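Local structure of peptide methionine sulfoxide reductase MsrA (Treponema denticola ATCC 35405, 5FA9) at residues B[68-73]-B[161-166]; B[187-192]-B[212-217]. The protein is a bifunctional repair enzyme that probably reduces both the S and R epimers of methionine sulfoxide in oxidised proteins back to methionine. The protein carries 2 engineered substitutions. All blocks are in the same frame, centred on the assembly; numbering follows the deposited sequence.

Overall arrangement
Interaction 1 (68-73 with 161-166) joins helix 65-74 of the MsrA part to the loop between helix 142-145 and helix 173-179. Interaction 2 (187-192 with 212-217) belongs wholly to the MsrB part, where helix 182-190 meets the turn between strands 208-212 and 218-221. The two share no helix or strand. Both are partly buried, but the centre of interaction 1 lies about 8 Å from that of the chain and the centre of interaction 2 about 21 Å. Interaction 1 sets a leucine over an imidazole ring; interaction 2 gathers threonine and isoleucine methyls. Their centres lie 23 Å apart, yet a salt bridge between Glu165 OE2 and Lys217 NZ (2.9 Å) connects them.

Interaction 1 of 2, residues B[68-73]-B[161-166]; sequences LLAHYF and PLYDES
Leu162 lays its branched end over the imidazole of His71, and with Ala70 these two form the tight part of the contact. CD2 of Leu162 stands 3.8 Å from the centroid of the His71 ring and 15° off its normal, a CH-pi contact over one face. The other methyl, CD1, comes to 3.6 Å from His71 ND1. With CG of Leu162 opposite the backbone N (chi1 179°), both methyls are carried forward onto the helix. The imidazole they cover is held at both nitrogens: ND1 is hydrogen-bonded to Tyr18 OH, and NE2 to Glu67 OE1 one turn earlier in helix 65-74. These bonds should limit rotation of the ring and keep its face presented to the leucine.

One residue back, Ala70 CB fits beside Leu162 CD2 at 3.8 Å and meets Tyr163 OH at 3.4 Å. The phenol comes to the methyl with its oxygen foremost, and that oxygen has its hydrogen bond with Tyr310 OH. Beyond Tyr163 the loop leaves the helix, and Asp164 and Ser166 lie exposed to solvent; there Asp164 OD1 accepts from Ser166 N (3.2 Å) and Ser166 OG (2.8 Å) in an Asx turn. The loop 161-166 is thus seated on helix 65-74 by dispersion and CH-pi packing, while His71 and Tyr163 satisfy their polar atoms with Tyr18, Glu67 and Tyr310 rather than across the contact.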
loop_
_atom_site.group_PDB
_atom_site.type_symbol
_atom_site.label_atom_id
_atom_site.label_comp_id
_atom_site.label_asym_id
_atom_site.label_seq_id
_atom_site.Cartn_x
_atom_site.Cartn_y
_atom_site.Cartn_z
ATOM N N LEU B 68 3.761 13.635 -6.974
ATOM C CA LEU B 68 3.850 12.580 -7.979
ATOM C C LEU B 68 3.279 13.028 -9.320
ATOM O O LEU B 68 3.844 12.736 -10.374
ATOM C CB LEU B 68 3.127 11.320 -7.502
ATOM C CG LEU B 68 3.825 10.501 -6.416
ATOM C CD1 LEU B 68 3.031 9.244 -6.120
ATOM C CD2 LEU B 68 5.245 10.152 -6.836
ATOM N N LEU B 69 2.158 13.739 -9.275
ATOM C CA LEU B 69 1.544 14.257 -10.490
ATOM C C LEU B 69 2.370 15.412 -11.045
ATOM O O LEU B 69 2.390 15.649 -12.253
ATOM C CB LEU B 69 0.106 14.701 -10.223
ATOM C CG LEU B 69 -0.873 13.569 -9.906
ATOM C CD1 LEU B 69 -2.279 14.108 -9.697
ATOM C CD2 LEU B 69 -0.853 12.520 -11.008
ATOM N N ALA B 70 3.050 16.129 -10.155
ATOM C CA ALA B 70 3.949 17.200 -10.565
ATOM C C ALA B 70 5.134 16.624 -11.334
ATOM O O ALA B 70 5.528 17.156 -12.372
ATOM C CB ALA B 70 4.426 17.994 -9.359
ATOM N N HIS B 71 5.700 15.536 -10.817
ATOM C CA HIS B 71 6.771 14.823 -11.505
ATOM C C HIS B 71 6.289 14.296 -12.850
ATOM O O HIS B 71 7.009 14.356 -13.847
ATOM C CB HIS B 71 7.295 13.662 -10.655
ATOM C CG HIS B 71 8.172 14.087 -9.518
ATOM N ND1 HIS B 71 9.445 14.581 -9.704
ATOM C CD2 HIS B 71 7.963 14.079 -8.180
ATOM C CE1 HIS B 71 9.980 14.866 -8.530
ATOM N NE2 HIS B 71 9.101 14.571 -7.589
ATOM N N TYR B 72 5.069 13.770 -12.861
ATOM C CA TYR B 72 4.485 13.186 -14.062
ATOM C C TYR B 72 4.370 14.204 -15.193
ATOM O O TYR B 72 4.791 13.940 -16.320
ATOM C CB TYR B 72 3.111 12.590 -13.745
ATOM C CG TYR B 72 2.344 12.131 -14.963
ATOM C CD1 TYR B 72 2.744 11.010 -15.678
ATOM C CD2 TYR B 72 1.208 12.809 -15.388
ATOM C CE1 TYR B 72 2.044 10.585 -16.791
ATOM C CE2 TYR B 72 0.500 12.389 -16.497
ATOM C CZ TYR B 72 0.922 11.277 -17.195
ATOM O OH TYR B 72 0.222 10.856 -18.302
ATOM N N PHE B 73 3.806 15.368 -14.887
ATOM C CA PHE B 73 3.641 16.423 -15.883
ATOM C C PHE B 73 4.983 17.022 -16.293
ATOM O O PHE B 73 5.105 17.622 -17.362
ATOM C CB PHE B 73 2.713 17.519 -15.356
ATOM C CG PHE B 73 1.253 17.236 -15.576
ATOM C CD1 PHE B 73 0.514 16.551 -14.626
ATOM C CD2 PHE B 73 0.621 17.653 -16.737
ATOM C CE1 PHE B 73 -0.829 16.288 -14.828
ATOM C CE2 PHE B 73 -0.721 17.395 -16.945
ATOM C CZ PHE B 73 -1.448 16.711 -15.989
ATOM N N PRO B 161 16.169 19.638 -9.121
ATOM C CA PRO B 161 14.990 20.310 -8.558
ATOM C C PRO B 161 13.731 20.177 -9.415
ATOM O O PRO B 161 13.780 20.361 -10.632
ATOM C CB PRO B 161 15.432 21.773 -8.479
ATOM C CG PRO B 161 16.902 21.697 -8.300
ATOM C CD PRO B 161 17.347 20.526 -9.129
ATOM N N LEU B 162 12.617 19.851 -8.767
ATOM C CA LEU B 162 11.332 19.726 -9.443
ATOM C C LEU B 162 10.808 21.093 -9.871
ATOM O O LEU B 162 10.167 21.226 -10.914
ATOM C CB LEU B 162 10.317 19.032 -8.532
ATOM C CG LEU B 162 8.899 18.827 -9.071
ATOM C CD1 LEU B 162 8.923 18.076 -10.390
ATOM C CD2 LEU B 162 8.040 18.092 -8.053
ATOM N N TYR B 163 11.095 22.106 -9.061
ATOM C CA TYR B 163 10.627 23.461 -9.326
ATOM C C TYR B 163 11.790 24.430 -9.496
ATOM O O TYR B 163 12.933 24.106 -9.173
ATOM C CB TYR B 163 9.710 23.942 -8.200
ATOM C CG TYR B 163 8.499 23.066 -7.983
ATOM C CD1 TYR B 163 7.430 23.097 -8.868
ATOM C CD2 TYR B 163 8.422 22.211 -6.891
ATOM C CE1 TYR B 163 6.319 22.299 -8.675
ATOM C CE2 TYR B 163 7.316 21.409 -6.689
ATOM C CZ TYR B 163 6.267 21.458 -7.584
ATOM O OH TYR B 163 5.161 20.662 -7.390
ATOM N N ASP B 164 11.488 25.617 -10.012
ATOM C CA ASP B 164 12.488 26.666 -10.169
ATOM C C ASP B 164 13.055 27.083 -8.817
ATOM O O ASP B 164 12.349 27.651 -7.984
ATOM C CB ASP B 164 11.881 27.877 -10.883
ATOM C CG ASP B 164 12.904 28.959 -11.169
ATOM O OD1 ASP B 164 14.112 28.644 -11.216
ATOM O OD2 ASP B 164 12.499 30.127 -11.345
ATOM N N GLU B 165 14.335 26.794 -8.604
ATOM C CA GLU B 165 14.999 27.128 -7.351
ATOM C C GLU B 165 16.073 28.188 -7.560
ATOM O O GLU B 165 16.946 28.377 -6.711
ATOM C CB GLU B 165 15.614 25.879 -6.718
ATOM C CG GLU B 165 14.598 24.836 -6.289
ATOM C CD GLU B 165 15.200 23.778 -5.386
ATOM O OE1 GLU B 165 16.376 23.930 -4.991
ATOM O OE2 GLU B 165 14.499 22.793 -5.072
ATOM N N SER B 166 16.006 28.878 -8.693
ATOM C CA SER B 166 16.981 29.909 -9.020
ATOM C C SER B 166 16.881 31.079 -8.048
ATOM O O SER B 166 17.875 31.745 -7.758
ATOM C CB SER B 166 16.787 30.397 -10.458
ATOM O OG SER B 166 15.519 31.007 -10.622
#

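Interaction 2 of 2, residues B[187-192]-B[212-217]; sequences VTQEKA and DITTGK
Thr188, on helix 182-190, and Thr214, in the turn facing it, bury the most surface here and reach toward each other tip to tip. The methyl CG2 of Thr214 is the meeting point: it lies 4.0 Å from Thr188 OG1 and also 4.0 Å from Gln189 NE2. Behind the first of these approaches, Thr188 OG1 is hydrogen-bonded to Gln184 O one turn back in the helix. Gln189 folds back on its own helix, bent at chi2 (-53°), and its NE2 gives a hydrogen bond to Thr188 OG1 (3.2 Å, 157° at the hydrogen), close to the amide plane. The methyl of Thr214 therefore packs against a polar pair already bonded to each other.

Thr214 is set by an Asx turn at the end of strand 208-212, in the turn between strands 208-212 and 218-221 of the MsrB (SelR) part, which the backbone bond from Asp212 N to Lys217 O closes. Asp212 OD1 takes both Thr214 N (3.0 Å) and Thr214 OG1 (2.9 Å), the two donors arriving from one face of the carboxylate. This turns the hydroxyl of Thr214 back toward Asp212, leaving CG2 directed at the helix. Asp212 OD2 is hydrogen-bonded to Ser261 OG.

At the remaining side of the patch, Ile213 CG2 meets Thr188 CG2 at 4.0 Å, the two side chains crossing at about a right angle. Leu176 of helix 173-179 touches both Gln189 and Thr214.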
loop_
_atom_site.group_PDB
_atom_site.type_symbol
_atom_site.label_atom_id
_atom_site.label_comp_id
_atom_site.label_asym_id
_atom_site.label_seq_id
_atom_site.Cartn_x
_atom_site.Cartn_y
_atom_site.Cartn_z
ATOM N N VAL B 187 18.469 30.181 15.658
ATOM C CA VAL B 187 17.831 28.917 15.308
ATOM C C VAL B 187 18.404 28.323 14.022
ATOM O O VAL B 187 18.788 27.155 13.986
ATOM C CB VAL B 187 16.305 29.085 15.150
ATOM C CG1 VAL B 187 15.706 27.889 14.425
ATOM C CG2 VAL B 187 15.646 29.279 16.510
ATOM N N THR B 188 18.473 29.138 12.975
ATOM C CA THR B 188 18.840 28.649 11.652
ATOM C C THR B 188 20.343 28.453 11.463
ATOM O O THR B 188 20.768 27.524 10.776
ATOM C CB THR B 188 18.333 29.602 10.550
ATOM O OG1 THR B 188 18.877 30.911 10.760
ATOM C CG2 THR B 188 16.813 29.679 10.573
ATOM N N GLN B 189 21.146 29.320 12.071
ATOM C CA GLN B 189 22.589 29.295 11.839
ATOM C C GLN B 189 23.383 28.718 13.009
ATOM O O GLN B 189 24.552 28.362 12.852
ATOM C CB GLN B 189 23.094 30.705 11.523
ATOM C CG GLN B 189 22.360 31.385 10.379
ATOM C CD GLN B 189 22.333 30.538 9.122
ATOM O OE1 GLN B 189 23.375 30.142 8.603
ATOM N NE2 GLN B 189 21.133 30.258 8.625
ATOM N N GLU B 190 22.756 28.622 14.177
ATOM C CA GLU B 190 23.448 28.126 15.363
ATOM C C GLU B 190 22.711 26.956 16.010
ATOM O O GLU B 190 22.997 26.593 17.150
ATOM C CB GLU B 190 23.628 29.255 16.381
ATOM C CG GLU B 190 24.413 30.446 15.857
ATOM C CD GLU B 190 24.407 31.617 16.819
ATOM O OE1 GLU B 190 23.627 31.581 17.794
ATOM O OE2 GLU B 190 25.181 32.573 16.602
ATOM N N LYS B 191 21.762 26.382 15.273
ATOM C CA LYS B 191 20.991 25.219 15.721
ATOM C C LYS B 191 20.282 25.435 17.057
ATOM O O LYS B 191 20.034 24.478 17.791
ATOM C CB LYS B 191 21.893 23.985 15.832
ATOM C CG LYS B 191 22.734 23.694 14.605
ATOM C CD LYS B 191 23.512 22.400 14.789
ATOM C CE LYS B 191 24.761 22.369 13.926
ATOM N NZ LYS B 191 25.720 21.330 14.393
ATOM N N ALA B 192 19.954 26.683 17.372
ATOM C CA ALA B 192 19.255 26.982 18.616
ATOM C C ALA B 192 17.807 26.510 18.553
ATOM O O ALA B 192 17.311 26.134 17.491
ATOM C CB ALA B 192 19.314 28.469 18.920
ATOM N N ASP B 212 11.252 28.716 3.901
ATOM C CA ASP B 212 12.551 28.915 4.537
ATOM C C ASP B 212 12.821 30.408 4.683
ATOM O O ASP B 212 12.860 31.140 3.693
ATOM C CB ASP B 212 13.661 28.239 3.725
ATOM C CG ASP B 212 14.979 28.147 4.485
ATOM O OD1 ASP B 212 15.189 28.920 5.444
ATOM O OD2 ASP B 212 15.816 27.297 4.114
ATOM N N ILE B 213 13.019 30.853 5.918
ATOM C CA ILE B 213 13.200 32.271 6.203
ATOM C C ILE B 213 14.528 32.806 5.660
ATOM O O ILE B 213 14.732 34.018 5.583
ATOM C CB ILE B 213 13.119 32.543 7.725
ATOM C CG1 ILE B 213 12.772 34.008 7.999
ATOM C CG2 ILE B 213 14.408 32.125 8.420
ATOM C CD1 ILE B 213 12.184 34.245 9.370
ATOM N N THR B 214 15.424 31.904 5.269
ATOM C CA THR B 214 16.738 32.306 4.778
ATOM C C THR B 214 16.869 32.237 3.256
ATOM O O THR B 214 17.712 32.918 2.675
ATOM C CB THR B 214 17.855 31.442 5.399
ATOM O OG1 THR B 214 17.738 30.092 4.933
ATOM C CG2 THR B 214 17.767 31.464 6.917
ATOM N N THR B 215 16.042 31.417 2.613
ATOM C CA THR B 215 16.161 31.213 1.170
ATOM C C THR B 215 14.863 31.485 0.416
ATOM O O THR B 215 14.886 31.834 -0.764
ATOM C CB THR B 215 16.618 29.778 0.841
ATOM O OG1 THR B 215 15.587 28.849 1.199
ATOM C CG2 THR B 215 17.892 29.435 1.594
ATOM N N GLY B 216 13.732 31.323 1.094
ATOM C CA GLY B 216 12.443 31.547 0.468
ATOM C C GLY B 216 11.849 30.302 -0.168
ATOM O O GLY B 216 10.795 30.365 -0.798
ATOM N N LYS B 217 12.535 29.173 -0.022
ATOM C CA LYS B 217 12.051 27.906 -0.562
ATOM C C LYS B 217 10.995 27.278 0.348
ATOM O O LYS B 217 11.193 27.188 1.559
ATOM C CB LYS B 217 13.216 26.935 -0.767
ATOM C CG LYS B 217 12.812 25.580 -1.324
ATOM C CD LYS B 217 14.032 24.751 -1.688
ATOM C CE LYS B 217 13.665 23.294 -1.911
ATOM N NZ LYS B 217 14.864 22.463 -2.217
#